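Local coordinates for thioredoxin domain-containing protein (Aeropyrum pernix, PDB 3HA9) that is of unconfirmed function but, as a thioredoxin-fold protein with an active-site-type disulfide, probably acts as a thiol-disulfide oxidoreductase or antioxidant protein, at residues A[131-136]-A[146-151]; A[40-45]-A[70-75]; A[76-81]-A[115-120]; A[46-51]-A[91-96]. All blocks are in the same frame, centred on the assembly; numbering follows the deposited sequence.

Interaction 1 (A[131-136]-A[146-151]); sequences IDYIVI and AGTTPS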
loop_
_atom_site.group_PDB
_atom_site.type_symbol
_atom_site.label_atom_id
_atom_site.label_comp_id
_atom_site.label_asym_id
_atom_site.label_seq_id
_atom_site.Cartn_x
_atom_site.Cartn_y
_atom_site.Cartn_z
ATOM N N ILE A 131 4.115 -9.959 3.922
ATOM C CA ILE A 131 4.936 -9.178 2.991
ATOM C C ILE A 131 4.371 -9.140 1.564
ATOM O O ILE A 131 5.068 -8.758 0.632
ATOM C CB ILE A 131 6.406 -9.695 2.960
ATOM C CG1 ILE A 131 6.443 -11.155 2.513
ATOM C CG2 ILE A 131 7.064 -9.514 4.334
ATOM C CD1 ILE A 131 7.856 -11.699 2.301
ATOM N N ASP A 132 3.110 -9.532 1.402
ATOM C CA ASP A 132 2.412 -9.393 0.120
ATOM C C ASP A 132 0.954 -9.140 0.471
ATOM O O ASP A 132 0.105 -10.035 0.413
ATOM C CB ASP A 132 2.610 -10.638 -0.764
ATOM C CG ASP A 132 2.081 -10.462 -2.190
ATOM O OD1 ASP A 132 1.442 -9.433 -2.486
ATOM O OD2 ASP A 132 2.258 -11.399 -3.021
ATOM N N TYR A 133 0.668 -7.897 0.836
ATOM C CA TYR A 133 -0.615 -7.562 1.445
ATOM C C TYR A 133 -1.193 -6.374 0.722
ATOM O O TYR A 133 -0.482 -5.428 0.415
ATOM C CB TYR A 133 -0.400 -7.242 2.943
ATOM C CG TYR A 133 -1.678 -7.031 3.749
ATOM C CD1 TYR A 133 -2.344 -8.114 4.332
ATOM C CD2 TYR A 133 -2.193 -5.743 3.950
ATOM C CE1 TYR A 133 -3.501 -7.917 5.074
ATOM C CE2 TYR A 133 -3.375 -5.535 4.685
ATOM C CZ TYR A 133 -4.008 -6.632 5.247
ATOM O OH TYR A 133 -5.162 -6.454 5.967
ATOM N N ILE A 134 -2.497 -6.426 0.466
ATOM C CA ILE A 134 -3.176 -5.458 -0.388
ATOM C C ILE A 134 -4.265 -4.750 0.415
ATOM O O ILE A 134 -5.039 -5.403 1.120
ATOM C CB ILE A 134 -3.813 -6.206 -1.607
ATOM C CG1 ILE A 134 -2.728 -6.648 -2.609
ATOM C CG2 ILE A 134 -4.922 -5.374 -2.282
ATOM C CD1 ILE A 134 -2.160 -5.512 -3.455
ATOM N N VAL A 135 -4.283 -3.419 0.366
ATOM C CA VAL A 135 -5.445 -2.631 0.828
ATOM C C VAL A 135 -6.009 -1.849 -0.359
ATOM O O VAL A 135 -5.290 -1.068 -0.993
ATOM C CB VAL A 135 -5.059 -1.645 1.954
ATOM C CG1 VAL A 135 -6.301 -0.867 2.454
ATOM C CG2 VAL A 135 -4.419 -2.397 3.103
ATOM N N ILE A 136 -7.293 -2.046 -0.658
ATOM C CA ILE A 136 -7.946 -1.271 -1.725
ATOM C C ILE A 136 -8.936 -0.299 -1.097
ATOM O O ILE A 136 -9.775 -0.717 -0.296
ATOM C CB ILE A 136 -8.675 -2.173 -2.733
ATOM C CG1 ILE A 136 -7.701 -3.204 -3.304
ATOM C CG2 ILE A 136 -9.302 -1.320 -3.858
ATOM C CD1 ILE A 136 -8.363 -4.271 -4.178
ATOM N N ALA A 146 -9.023 -5.663 2.232
ATOM C CA ALA A 146 -7.658 -5.723 2.769
ATOM C C ALA A 146 -7.341 -7.165 3.106
ATOM O O ALA A 146 -8.098 -7.822 3.820
ATOM C CB ALA A 146 -7.505 -4.848 3.985
ATOM N N GLY A 147 -6.228 -7.666 2.589
ATOM C CA GLY A 147 -5.864 -9.042 2.858
ATOM C C GLY A 147 -4.574 -9.470 2.207
ATOM O O GLY A 147 -4.053 -8.794 1.314
ATOM N N THR A 148 -4.061 -10.608 2.658
ATOM C CA THR A 148 -2.841 -11.173 2.091
ATOM C C THR A 148 -3.141 -11.899 0.780
ATOM O O THR A 148 -4.149 -12.606 0.661
ATOM C CB THR A 148 -2.142 -12.128 3.087
ATOM O OG1 THR A 148 -1.720 -11.386 4.234
ATOM C CG2 THR A 148 -0.918 -12.744 2.461
ATOM N N THR A 149 -2.266 -11.679 -0.201
ATOM C CA THR A 149 -2.288 -12.378 -1.492
ATOM C C THR A 149 -3.702 -12.656 -2.035
ATOM O O THR A 149 -4.093 -13.826 -2.171
ATOM C CB THR A 149 -1.450 -13.697 -1.447
ATOM O OG1 THR A 149 -1.987 -14.586 -0.451
ATOM C CG2 THR A 149 0.024 -13.401 -1.139
ATOM N N PRO A 150 -4.480 -11.592 -2.331
ATOM C CA PRO A 150 -5.775 -11.846 -2.976
ATOM C C PRO A 150 -5.591 -12.373 -4.398
ATOM O O PRO A 150 -4.597 -12.053 -5.046
ATOM C CB PRO A 150 -6.418 -10.458 -3.023
ATOM C CG PRO A 150 -5.266 -9.506 -2.983
ATOM C CD PRO A 150 -4.279 -10.151 -2.067
ATOM N N SER A 151 -6.541 -13.171 -4.881
ATOM C CA SER A 151 -6.482 -13.680 -6.246
ATOM C C SER A 151 -6.895 -12.611 -7.259
ATOM O O SER A 151 -7.485 -11.596 -6.886
ATOM C CB SER A 151 -7.412 -14.879 -6.383
ATOM O OG SER A 151 -8.765 -14.461 -6.277
#

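Interaction 2 (A[40-45]-A[70-75]); sequences VILWFM and SVIAID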
loop_
_atom_site.group_PDB
_atom_site.type_symbol
_atom_site.label_atom_id
_atom_site.label_comp_id
_atom_site.label_asym_id
_atom_site.label_seq_id
_atom_site.Cartn_x
_atom_site.Cartn_y
_atom_site.Cartn_z
ATOM N N VAL A 40 -7.558 3.397 -5.102
ATOM C CA VAL A 40 -6.178 3.435 -4.652
ATOM C C VAL A 40 -5.842 2.066 -4.095
ATOM O O VAL A 40 -6.555 1.549 -3.238
ATOM C CB VAL A 40 -5.981 4.541 -3.597
ATOM C CG1 VAL A 40 -4.545 4.522 -3.038
ATOM C CG2 VAL A 40 -6.319 5.921 -4.197
ATOM N N ILE A 41 -4.782 1.448 -4.617
ATOM C CA ILE A 41 -4.319 0.175 -4.082
ATOM C C ILE A 41 -2.993 0.356 -3.338
ATOM O O ILE A 41 -1.991 0.727 -3.950
ATOM C CB ILE A 41 -4.163 -0.896 -5.214
ATOM C CG1 ILE A 41 -5.491 -1.059 -5.980
ATOM C CG2 ILE A 41 -3.618 -2.214 -4.621
ATOM C CD1 ILE A 41 -5.470 -2.124 -7.072
ATOM N N LEU A 42 -3.001 0.109 -2.022
ATOM C CA LEU A 42 -1.773 0.101 -1.237
ATOM C C LEU A 42 -1.239 -1.322 -1.250
ATOM O O LEU A 42 -1.918 -2.244 -0.812
ATOM C CB LEU A 42 -2.019 0.564 0.211
ATOM C CG LEU A 42 -2.721 1.907 0.405
ATOM C CD1 LEU A 42 -2.698 2.278 1.904
ATOM C CD2 LEU A 42 -2.034 2.989 -0.407
ATOM N N TRP A 43 -0.045 -1.511 -1.800
ATOM C CA TRP A 43 0.517 -2.844 -1.883
ATOM C C TRP A 43 1.744 -2.907 -0.976
ATOM O O TRP A 43 2.778 -2.317 -1.301
ATOM C CB TRP A 43 0.909 -3.151 -3.328
ATOM C CG TRP A 43 1.538 -4.515 -3.475
ATOM C CD1 TRP A 43 1.286 -5.622 -2.714
ATOM C CD2 TRP A 43 2.518 -4.896 -4.432
ATOM N NE1 TRP A 43 2.061 -6.674 -3.137
ATOM C CE2 TRP A 43 2.828 -6.255 -4.194
ATOM C CE3 TRP A 43 3.190 -4.214 -5.460
ATOM C CZ2 TRP A 43 3.778 -6.962 -4.958
ATOM C CZ3 TRP A 43 4.145 -4.929 -6.236
ATOM C CH2 TRP A 43 4.414 -6.292 -5.977
ATOM N N PHE A 44 1.608 -3.620 0.151
ATOM C CA PHE A 44 2.706 -3.757 1.125
ATOM C C PHE A 44 3.529 -4.953 0.717
ATOM O O PHE A 44 2.997 -6.055 0.605
ATOM C CB PHE A 44 2.133 -3.955 2.529
ATOM C CG PHE A 44 1.455 -2.724 3.069
ATOM C CD1 PHE A 44 2.180 -1.831 3.868
ATOM C CD2 PHE A 44 0.116 -2.429 2.745
ATOM C CE1 PHE A 44 1.576 -0.672 4.367
ATOM C CE2 PHE A 44 -0.504 -1.264 3.239
ATOM C CZ PHE A 44 0.213 -0.393 4.029
ATOM N N MET A 45 4.818 -4.722 0.467
ATOM C CA MET A 45 5.653 -5.752 -0.166
ATOM C C MET A 45 7.116 -5.646 0.251
ATOM O O MET A 45 7.476 -4.793 1.065
ATOM C CB MET A 45 5.470 -5.740 -1.701
ATOM C CG MET A 45 5.557 -4.352 -2.390
ATOM S SD MET A 45 7.189 -3.560 -2.387
ATOM C CE MET A 45 8.013 -4.568 -3.601
ATOM N N SER A 70 -4.847 3.592 -9.087
ATOM C CA SER A 70 -3.483 4.023 -8.777
ATOM C C SER A 70 -2.876 3.045 -7.800
ATOM O O SER A 70 -3.404 2.876 -6.707
ATOM C CB SER A 70 -3.466 5.430 -8.177
ATOM O OG SER A 70 -3.839 6.408 -9.148
ATOM N N VAL A 71 -1.786 2.397 -8.200
ATOM C CA VAL A 71 -1.044 1.497 -7.309
ATOM C C VAL A 71 0.046 2.260 -6.556
ATOM O O VAL A 71 0.847 3.019 -7.157
ATOM C CB VAL A 71 -0.407 0.301 -8.093
ATOM C CG1 VAL A 71 0.551 -0.510 -7.189
ATOM C CG2 VAL A 71 -1.506 -0.582 -8.699
ATOM N N ILE A 72 0.072 2.076 -5.242
ATOM C CA ILE A 72 1.160 2.596 -4.423
ATOM C C ILE A 72 1.941 1.388 -3.880
ATOM O O ILE A 72 1.399 0.619 -3.080
ATOM C CB ILE A 72 0.655 3.504 -3.284
ATOM C CG1 ILE A 72 -0.258 4.616 -3.867
ATOM C CG2 ILE A 72 1.837 4.053 -2.491
ATOM C CD1 ILE A 72 -0.817 5.618 -2.861
ATOM N N ALA A 73 3.178 1.205 -4.359
ATOM C CA ALA A 73 4.038 0.103 -3.909
ATOM C C ALA A 73 4.734 0.541 -2.645
ATOM O O ALA A 73 5.459 1.532 -2.656
ATOM C CB ALA A 73 5.058 -0.286 -4.983
ATOM N N ILE A 74 4.498 -0.188 -1.551
ATOM C CA ILE A 74 5.007 0.215 -0.235
ATOM C C ILE A 74 5.970 -0.865 0.216
ATOM O O ILE A 74 5.532 -1.935 0.628
ATOM C CB ILE A 74 3.893 0.383 0.825
ATOM C CG1 ILE A 74 2.911 1.467 0.401
ATOM C CG2 ILE A 74 4.531 0.734 2.207
ATOM C CD1 ILE A 74 1.623 1.571 1.270
ATOM N N ASP A 75 7.270 -0.582 0.139
ATOM C CA ASP A 75 8.263 -1.559 0.578
ATOM C C ASP A 75 8.514 -1.241 2.032
ATOM O O ASP A 75 9.052 -0.171 2.349
ATOM C CB ASP A 75 9.556 -1.423 -0.251
ATOM C CG ASP A 75 10.594 -2.499 0.076
ATOM O OD1 ASP A 75 10.551 -3.079 1.177
ATOM O OD2 ASP A 75 11.463 -2.764 -0.791
#

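Interaction 3 (A[76-81]-A[115-120]); sequences FWTAEA and MVMDDG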
loop_
_atom_site.group_PDB
_atom_site.type_symbol
_atom_site.label_atom_id
_atom_site.label_comp_id
_atom_site.label_asym_id
_atom_site.label_seq_id
_atom_site.Cartn_x
_atom_site.Cartn_y
_atom_site.Cartn_z
ATOM N N PHE A 76 8.111 -2.158 2.916
ATOM C CA PHE A 76 8.274 -1.928 4.345
ATOM C C PHE A 76 9.452 -2.696 4.914
ATOM O O PHE A 76 9.642 -2.736 6.141
ATOM C CB PHE A 76 6.953 -2.199 5.120
ATOM C CG PHE A 76 6.523 -3.653 5.171
ATOM C CD1 PHE A 76 6.899 -4.478 6.243
ATOM C CD2 PHE A 76 5.677 -4.167 4.196
ATOM C CE1 PHE A 76 6.452 -5.803 6.327
ATOM C CE2 PHE A 76 5.223 -5.488 4.263
ATOM C CZ PHE A 76 5.608 -6.303 5.340
ATOM N N TRP A 77 10.260 -3.302 4.034
ATOM C CA TRP A 77 11.379 -4.111 4.504
ATOM C C TRP A 77 12.595 -3.197 4.740
ATOM O O TRP A 77 13.595 -3.244 4.027
ATOM C CB TRP A 77 11.662 -5.277 3.540
ATOM C CG TRP A 77 12.431 -6.376 4.230
ATOM C CD1 TRP A 77 13.766 -6.612 4.149
ATOM C CD2 TRP A 77 11.901 -7.332 5.145
ATOM N NE1 TRP A 77 14.105 -7.689 4.938
ATOM C CE2 TRP A 77 12.973 -8.151 5.556
ATOM C CE3 TRP A 77 10.613 -7.600 5.633
ATOM C CZ2 TRP A 77 12.808 -9.198 6.461
ATOM C CZ3 TRP A 77 10.448 -8.662 6.535
ATOM C CH2 TRP A 77 11.549 -9.445 6.931
ATOM N N THR A 78 12.463 -2.343 5.755
ATOM C CA THR A 78 13.443 -1.313 6.058
ATOM C C THR A 78 14.024 -1.523 7.450
ATOM O O THR A 78 13.411 -2.192 8.288
ATOM C CB THR A 78 12.776 0.090 6.075
ATOM O OG1 THR A 78 11.749 0.123 7.084
ATOM C CG2 THR A 78 12.176 0.428 4.714
ATOM N N ALA A 79 15.194 -0.930 7.701
ATOM C CA ALA A 79 15.849 -1.103 9.002
ATOM C C ALA A 79 14.921 -0.718 10.152
ATOM O O ALA A 79 14.870 -1.411 11.175
ATOM C CB ALA A 79 17.144 -0.303 9.057
ATOM N N GLU A 80 14.191 0.381 9.982
ATOM C CA GLU A 80 13.334 0.893 11.048
ATOM C C GLU A 80 12.180 -0.069 11.330
ATOM O O GLU A 80 11.845 -0.343 12.496
ATOM C CB GLU A 80 12.794 2.287 10.685
ATOM C CG GLU A 80 13.825 3.406 10.703
ATOM C CD GLU A 80 14.766 3.422 9.478
ATOM O OE1 GLU A 80 14.484 2.782 8.425
ATOM O OE2 GLU A 80 15.816 4.093 9.581
ATOM N N ALA A 81 11.546 -0.556 10.268
ATOM C CA ALA A 81 10.424 -1.477 10.418
ATOM C C ALA A 81 10.883 -2.801 11.032
ATOM O O ALA A 81 10.205 -3.339 11.915
ATOM C CB ALA A 81 9.746 -1.717 9.056
ATOM N N MET A 115 6.140 4.875 -5.547
ATOM C CA MET A 115 6.955 3.970 -4.728
ATOM C C MET A 115 7.191 4.622 -3.354
ATOM O O MET A 115 7.560 5.794 -3.247
ATOM C CB MET A 115 8.290 3.617 -5.418
ATOM C CG MET A 115 8.198 2.587 -6.607
ATOM S SD MET A 115 9.787 2.421 -7.473
ATOM C CE MET A 115 9.780 3.827 -8.550
ATOM N N VAL A 116 6.958 3.855 -2.296
ATOM C CA VAL A 116 7.029 4.365 -0.929
ATOM C C VAL A 116 7.826 3.358 -0.123
ATOM O O VAL A 116 7.699 2.167 -0.355
ATOM C CB VAL A 116 5.584 4.493 -0.323
ATOM C CG1 VAL A 116 5.595 4.657 1.170
ATOM C CG2 VAL A 116 4.842 5.674 -0.960
ATOM N N MET A 117 8.671 3.826 0.786
ATOM C CA MET A 117 9.296 2.913 1.744
ATOM C C MET A 117 8.740 3.256 3.125
ATOM O O MET A 117 8.611 4.449 3.474
ATOM C CB MET A 117 10.834 2.977 1.672
ATOM C CG MET A 117 11.456 2.564 0.301
ATOM S SD MET A 117 13.234 2.116 0.315
ATOM C CE MET A 117 13.083 0.347 0.623
ATOM N N ASP A 118 8.333 2.234 3.876
ATOM C CA ASP A 118 7.682 2.439 5.176
ATOM C C ASP A 118 8.616 2.078 6.304
ATOM O O ASP A 118 9.373 1.117 6.212
ATOM C CB ASP A 118 6.427 1.566 5.264
ATOM C CG ASP A 118 5.695 1.694 6.599
ATOM O OD1 ASP A 118 5.421 2.824 7.028
ATOM O OD2 ASP A 118 5.332 0.638 7.174
ATOM N N ASP A 119 8.513 2.837 7.390
ATOM C CA ASP A 119 9.312 2.598 8.584
ATOM C C ASP A 119 8.589 1.725 9.620
ATOM O O ASP A 119 9.033 1.643 10.763
ATOM C CB ASP A 119 9.737 3.942 9.201
ATOM C CG ASP A 119 8.554 4.767 9.714
ATOM O OD1 ASP A 119 7.397 4.346 9.589
ATOM O OD2 ASP A 119 8.793 5.867 10.251
ATOM N N GLY A 120 7.494 1.075 9.225
ATOM C CA GLY A 120 6.668 0.296 10.159
ATOM C C GLY A 120 5.388 1.024 10.559
ATOM O O GLY A 120 4.442 0.389 11.027
#

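Interaction 4 (A[46-51]-A[91-96]); sequences AAWCPS and GYPPPD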
loop_
_atom_site.group_PDB
_atom_site.type_symbol
_atom_site.label_atom_id
_atom_site.label_comp_id
_atom_site.label_asym_id
_atom_site.label_seq_id
_atom_site.Cartn_x
_atom_site.Cartn_y
_atom_site.Cartn_z
ATOM N N ALA A 46 7.936 -6.544 -0.287
ATOM C CA ALA A 46 9.392 -6.535 -0.089
ATOM C C ALA A 46 9.995 -7.072 -1.363
ATOM O O ALA A 46 9.376 -7.913 -2.041
ATOM C CB ALA A 46 9.778 -7.419 1.113
ATOM N N ALA A 47 11.190 -6.597 -1.702
ATOM C CA ALA A 47 11.784 -6.933 -2.994
ATOM C C ALA A 47 12.139 -8.413 -3.113
ATOM O O ALA A 47 12.164 -8.960 -4.213
ATOM C CB ALA A 47 12.989 -6.058 -3.269
ATOM N N TRP A 48 12.387 -9.064 -1.980
ATOM C CA TRP A 48 12.707 -10.502 -1.959
ATOM C C TRP A 48 11.498 -11.441 -1.792
ATOM O O TRP A 48 11.634 -12.663 -1.824
ATOM C CB TRP A 48 13.702 -10.766 -0.823
ATOM C CG TRP A 48 13.159 -10.403 0.512
ATOM C CD1 TRP A 48 13.226 -9.180 1.112
ATOM C CD2 TRP A 48 12.486 -11.264 1.435
ATOM N NE1 TRP A 48 12.610 -9.217 2.334
ATOM C CE2 TRP A 48 12.156 -10.485 2.567
ATOM C CE3 TRP A 48 12.115 -12.611 1.411
ATOM C CZ2 TRP A 48 11.465 -11.008 3.664
ATOM C CZ3 TRP A 48 11.437 -13.133 2.502
ATOM C CH2 TRP A 48 11.128 -12.335 3.620
ATOM N N CYS A 49 10.311 -10.878 -1.623
ATOM C CA CYS A 49 9.103 -11.661 -1.360
ATOM C C CYS A 49 8.802 -12.578 -2.560
ATOM O O CYS A 49 8.677 -12.091 -3.675
ATOM C CB CYS A 49 7.940 -10.688 -1.049
ATOM S SG CYS A 49 6.228 -11.161 -1.547
ATOM N N PRO A 50 8.770 -13.916 -2.344
ATOM C CA PRO A 50 8.549 -14.824 -3.461
ATOM C C PRO A 50 7.251 -14.574 -4.224
ATOM O O PRO A 50 7.269 -14.552 -5.467
ATOM C CB PRO A 50 8.543 -16.206 -2.795
ATOM C CG PRO A 50 9.470 -16.041 -1.624
ATOM C CD PRO A 50 9.200 -14.636 -1.127
ATOM N N SER A 51 6.152 -14.379 -3.494
ATOM C CA SER A 51 4.819 -14.219 -4.087
ATOM C C SER A 51 4.631 -12.874 -4.799
ATOM O O SER A 51 3.747 -12.712 -5.642
ATOM C CB SER A 51 3.730 -14.431 -3.028
ATOM O OG SER A 51 3.748 -13.376 -2.065
ATOM N N GLY A 91 18.195 -14.634 10.680
ATOM C CA GLY A 91 17.225 -15.542 10.070
ATOM C C GLY A 91 16.331 -14.897 9.017
ATOM O O GLY A 91 15.556 -15.579 8.329
ATOM N N TYR A 92 16.423 -13.574 8.918
ATOM C CA TYR A 92 15.651 -12.814 7.944
ATOM C C TYR A 92 16.580 -12.024 7.040
ATOM O O TYR A 92 17.659 -11.626 7.452
ATOM C CB TYR A 92 14.707 -11.851 8.662
ATOM C CG TYR A 92 13.723 -12.558 9.581
ATOM C CD1 TYR A 92 12.550 -13.098 9.079
ATOM C CD2 TYR A 92 13.998 -12.712 10.941
ATOM C CE1 TYR A 92 11.655 -13.765 9.894
ATOM C CE2 TYR A 92 13.092 -13.374 11.781
ATOM C CZ TYR A 92 11.932 -13.898 11.244
ATOM O OH TYR A 92 11.022 -14.556 12.044
ATOM N N PRO A 93 16.139 -11.751 5.809
ATOM C CA PRO A 93 16.950 -10.916 4.915
ATOM C C PRO A 93 17.233 -9.526 5.492
ATOM O O PRO A 93 16.428 -8.997 6.279
ATOM C CB PRO A 93 16.068 -10.809 3.666
ATOM C CG PRO A 93 15.273 -12.079 3.672
ATOM C CD PRO A 93 14.939 -12.269 5.134
ATOM N N PRO A 94 18.370 -8.922 5.115
ATOM C CA PRO A 94 18.648 -7.569 5.572
ATOM C C PRO A 94 17.629 -6.633 4.940
ATOM O O PRO A 94 16.863 -7.072 4.065
ATOM C CB PRO A 94 20.048 -7.270 5.007
ATOM C CG PRO A 94 20.583 -8.560 4.517
ATOM C CD PRO A 94 19.413 -9.425 4.200
ATOM N N PRO A 95 17.608 -5.368 5.376
ATOM C CA PRO A 95 16.718 -4.401 4.744
ATOM C C PRO A 95 16.944 -4.283 3.244
ATOM O O PRO A 95 18.076 -4.396 2.753
ATOM C CB PRO A 95 17.097 -3.072 5.400
ATOM C CG PRO A 95 17.775 -3.438 6.667
ATOM C CD PRO A 95 18.450 -4.747 6.413
ATOM N N ASP A 96 15.859 -4.057 2.519
ATOM C CA ASP A 96 15.935 -3.722 1.106
ATOM C C ASP A 96 16.562 -2.343 0.954
ATOM O O ASP A 96 16.202 -1.401 1.660
ATOM C CB ASP A 96 14.528 -3.613 0.516
ATOM C CG ASP A 96 13.902 -4.953 0.151
ATOM O OD1 ASP A 96 14.539 -6.029 0.284
ATOM O OD2 ASP A 96 12.720 -4.900 -0.300
#

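Interaction 1 (A[131-136]-A[146-151])
The beta hairpin that closes the mixed sheet of this thioredoxin fold pairs strand 133-138 with the outermost strand 143-148, and its open end runs into the loops beside the disulfide. I134 and G147 form the hydrogen-bonded antiparallel pair: I134 N donates to G147 O at 3.0 Å, and G147 N returns a bond to I134 O at 2.9 Å. Past the end of the strand, T149 N reaches D132 O at 2.9 Å in a nearly straight bond (N-H...O 166°), which carries the ladder one step further. The non-hydrogen-bonded pairs Y133-T148 and V135-A146 flank I134-G147. With CG of Y133 anti to its own N (chi1 -173°), the phenol lies along the G147 backbone, whose carbonyl O sits over one ring face, offset toward the rim. T148 OG1 meets the same ring in its plane, 3.3 Å from Y133 CD1, and is hydrogen-bonded to S130 OG. At the far end of the ring Y133 OH touches A146 CB at 3.5 Å. On the other face of the sheet, CG1 of I134 lies against P150 CG at 3.8 Å, with L155 of helix 152-161 covering both residues. D132 projects its carboxylate past T149 CG2, 3.5 Å from OD2, and both oxygens are held elsewhere: OD1 by W43 NE1 and OD2 by S51 OG. These bonds fix the carboxylate beside C49 and C52, and through D132 this hairpin, the C-terminal one typical of the thioredoxin fold, reaches the CxxC disulfide.

Interaction 2 (A[40-45]-A[70-75])
This is a parallel strand pairing in the middle of the central sheet, joining the two strands of the beta-alpha-beta crossover 39-45, 52-65, 69-75. Six bridges run in step from V40-S70 to M45-D75. I41 and W43 each donate and accept, while M45 only donates to this strand: I41 N binds S70 O, I72 N binds I41 O at 2.8 Å (N-H...O 177°), W43 N binds I72 O, I74 N binds W43 O at 2.7 Å, and M45 N binds I74 O. On the face carrying V40, L42 and F44, isoleucines fill in between them. I72 CD1 touches L42 CD2 at 3.8 Å and V40 CG1 at 3.9 Å. I74 lies alongside F44, and its CD1 stands over one face of the phenyl ring, 4.0 Å from the centroid and 22° off the normal, a CH-pi contact. F44 CG is swung beside its own N (chi1 -69°), which brings the ring over to I74. The opposite face holds W43 and M45, where the bent methionine chain lays CG over the centre of the indole and brings SD to 3.8 Å from D75 CB. D132 binds the indole NE1, W77 N binds D75 OD1, and helices 52-65 and 98-108 cover this side. V40, L42 and F44 bond to strand 133-138 instead, so five backbone bonds hold a largely apolar core that turns polar at its D75 end.

Interaction 3 (A[76-81]-A[115-120])
T78 OG1 donates to D118 O at 2.7 Å, the sole hydrogen bond between 76-81 and 115-120. The donor stands 16° out of the carbonyl plane, and the same hydroxyl also accepts from A81 N at 3.3 Å. T78 is therefore the N-cap of helix 79-85, its OG1 also tying that helix to the end of strand 114-117. Chi1 of T78 (60°) sets OG1 between the backbone N and carbonyl carbon, leaving CG2 beside D118 O and against M117 CB, at 4.2 Å from the latter. Around this bond the methylene and methyl carbons make van der Waals contacts: F76 CB meets D118 CB at 3.8 Å, E80 CB meets D119 CB at 3.8 Å, and A81 CB lies 3.6 Å from G120 N. G120 has a positive phi of 103°, a backbone shape suited to glycine, and A81 is packed closely against it. Further out, the D118 carboxylate is fixed by the amides of L122 and V123 in helix 121-125, while D119 OD1 is bound to S121 OG. The beginnings of two helices thus meet here, and the chemistry implies that D118 ties them together: its main-chain oxygen receives the cap residue of one, and its carboxylate binds amides at the start of the other, where its negative charge would probably be stabilised.

Interaction 4 (A[46-51]-A[91-96])
P93 is the first residue of 91-96 to meet the loop 46-51, and it does so with its ring edge over the indole of W48. Its CG stands above the six-membered ring, 3.7 Å from the centroid and only 13° off the normal, a CH-pi contact. CB of P93 lies 4.0 Å from W48 NE1, and its CD comes to 4.0 Å from W48 CZ2, which spreads the proline across the bicycle. W77 packs edge-to-face against the W48 side chain. P93 O in turn accepts from W77 NE1, locking the two tryptophans to this loop. P94 and P95 then carry the chain on to D96. There OD2 accepts from A47 N at 2.7 Å, through the syn lone pair and with an N-H...O angle of 167°, while A47 CB presses to 3.2 Å from the same oxygen. OD1 of D96 approaches W48 CD1 at 3.5 Å in the plane of the indole, with the carboxylate plane 84° from it. OD2 also lies close to the D75 carboxylate. In the type I turn from A46 to C49, one amide is thus held by an acid and the indole of W48 is roofed by a proline. The chemistry implies that one amide-carboxylate bond and one CH-pi contact hold loop 91-96 to the turn that leads into C49 of the disulfide.

Interaction 2 is the buried heart of the chain, a parallel ladder about 3 Å from its centre; interaction 1 extends the same sheet to its hairpin edge, antiparallel and partly buried. Strands 133-138 and 39-45 are neighbours, so those two share a backbone network. At the other edge strand 114-117 pairs with 69-75, while interaction 3 joins the segments that follow these strands through one threonine hydroxyl. Interaction 4, about 17 Å from the centre, has no regular structure and rests on a carboxylate bond and a proline-tryptophan CH-pi contact. W77 of interaction 3 packs on W48 of interaction 4, while D132 of interaction 1 binds S51 there, so the disulfide loop is reached from both.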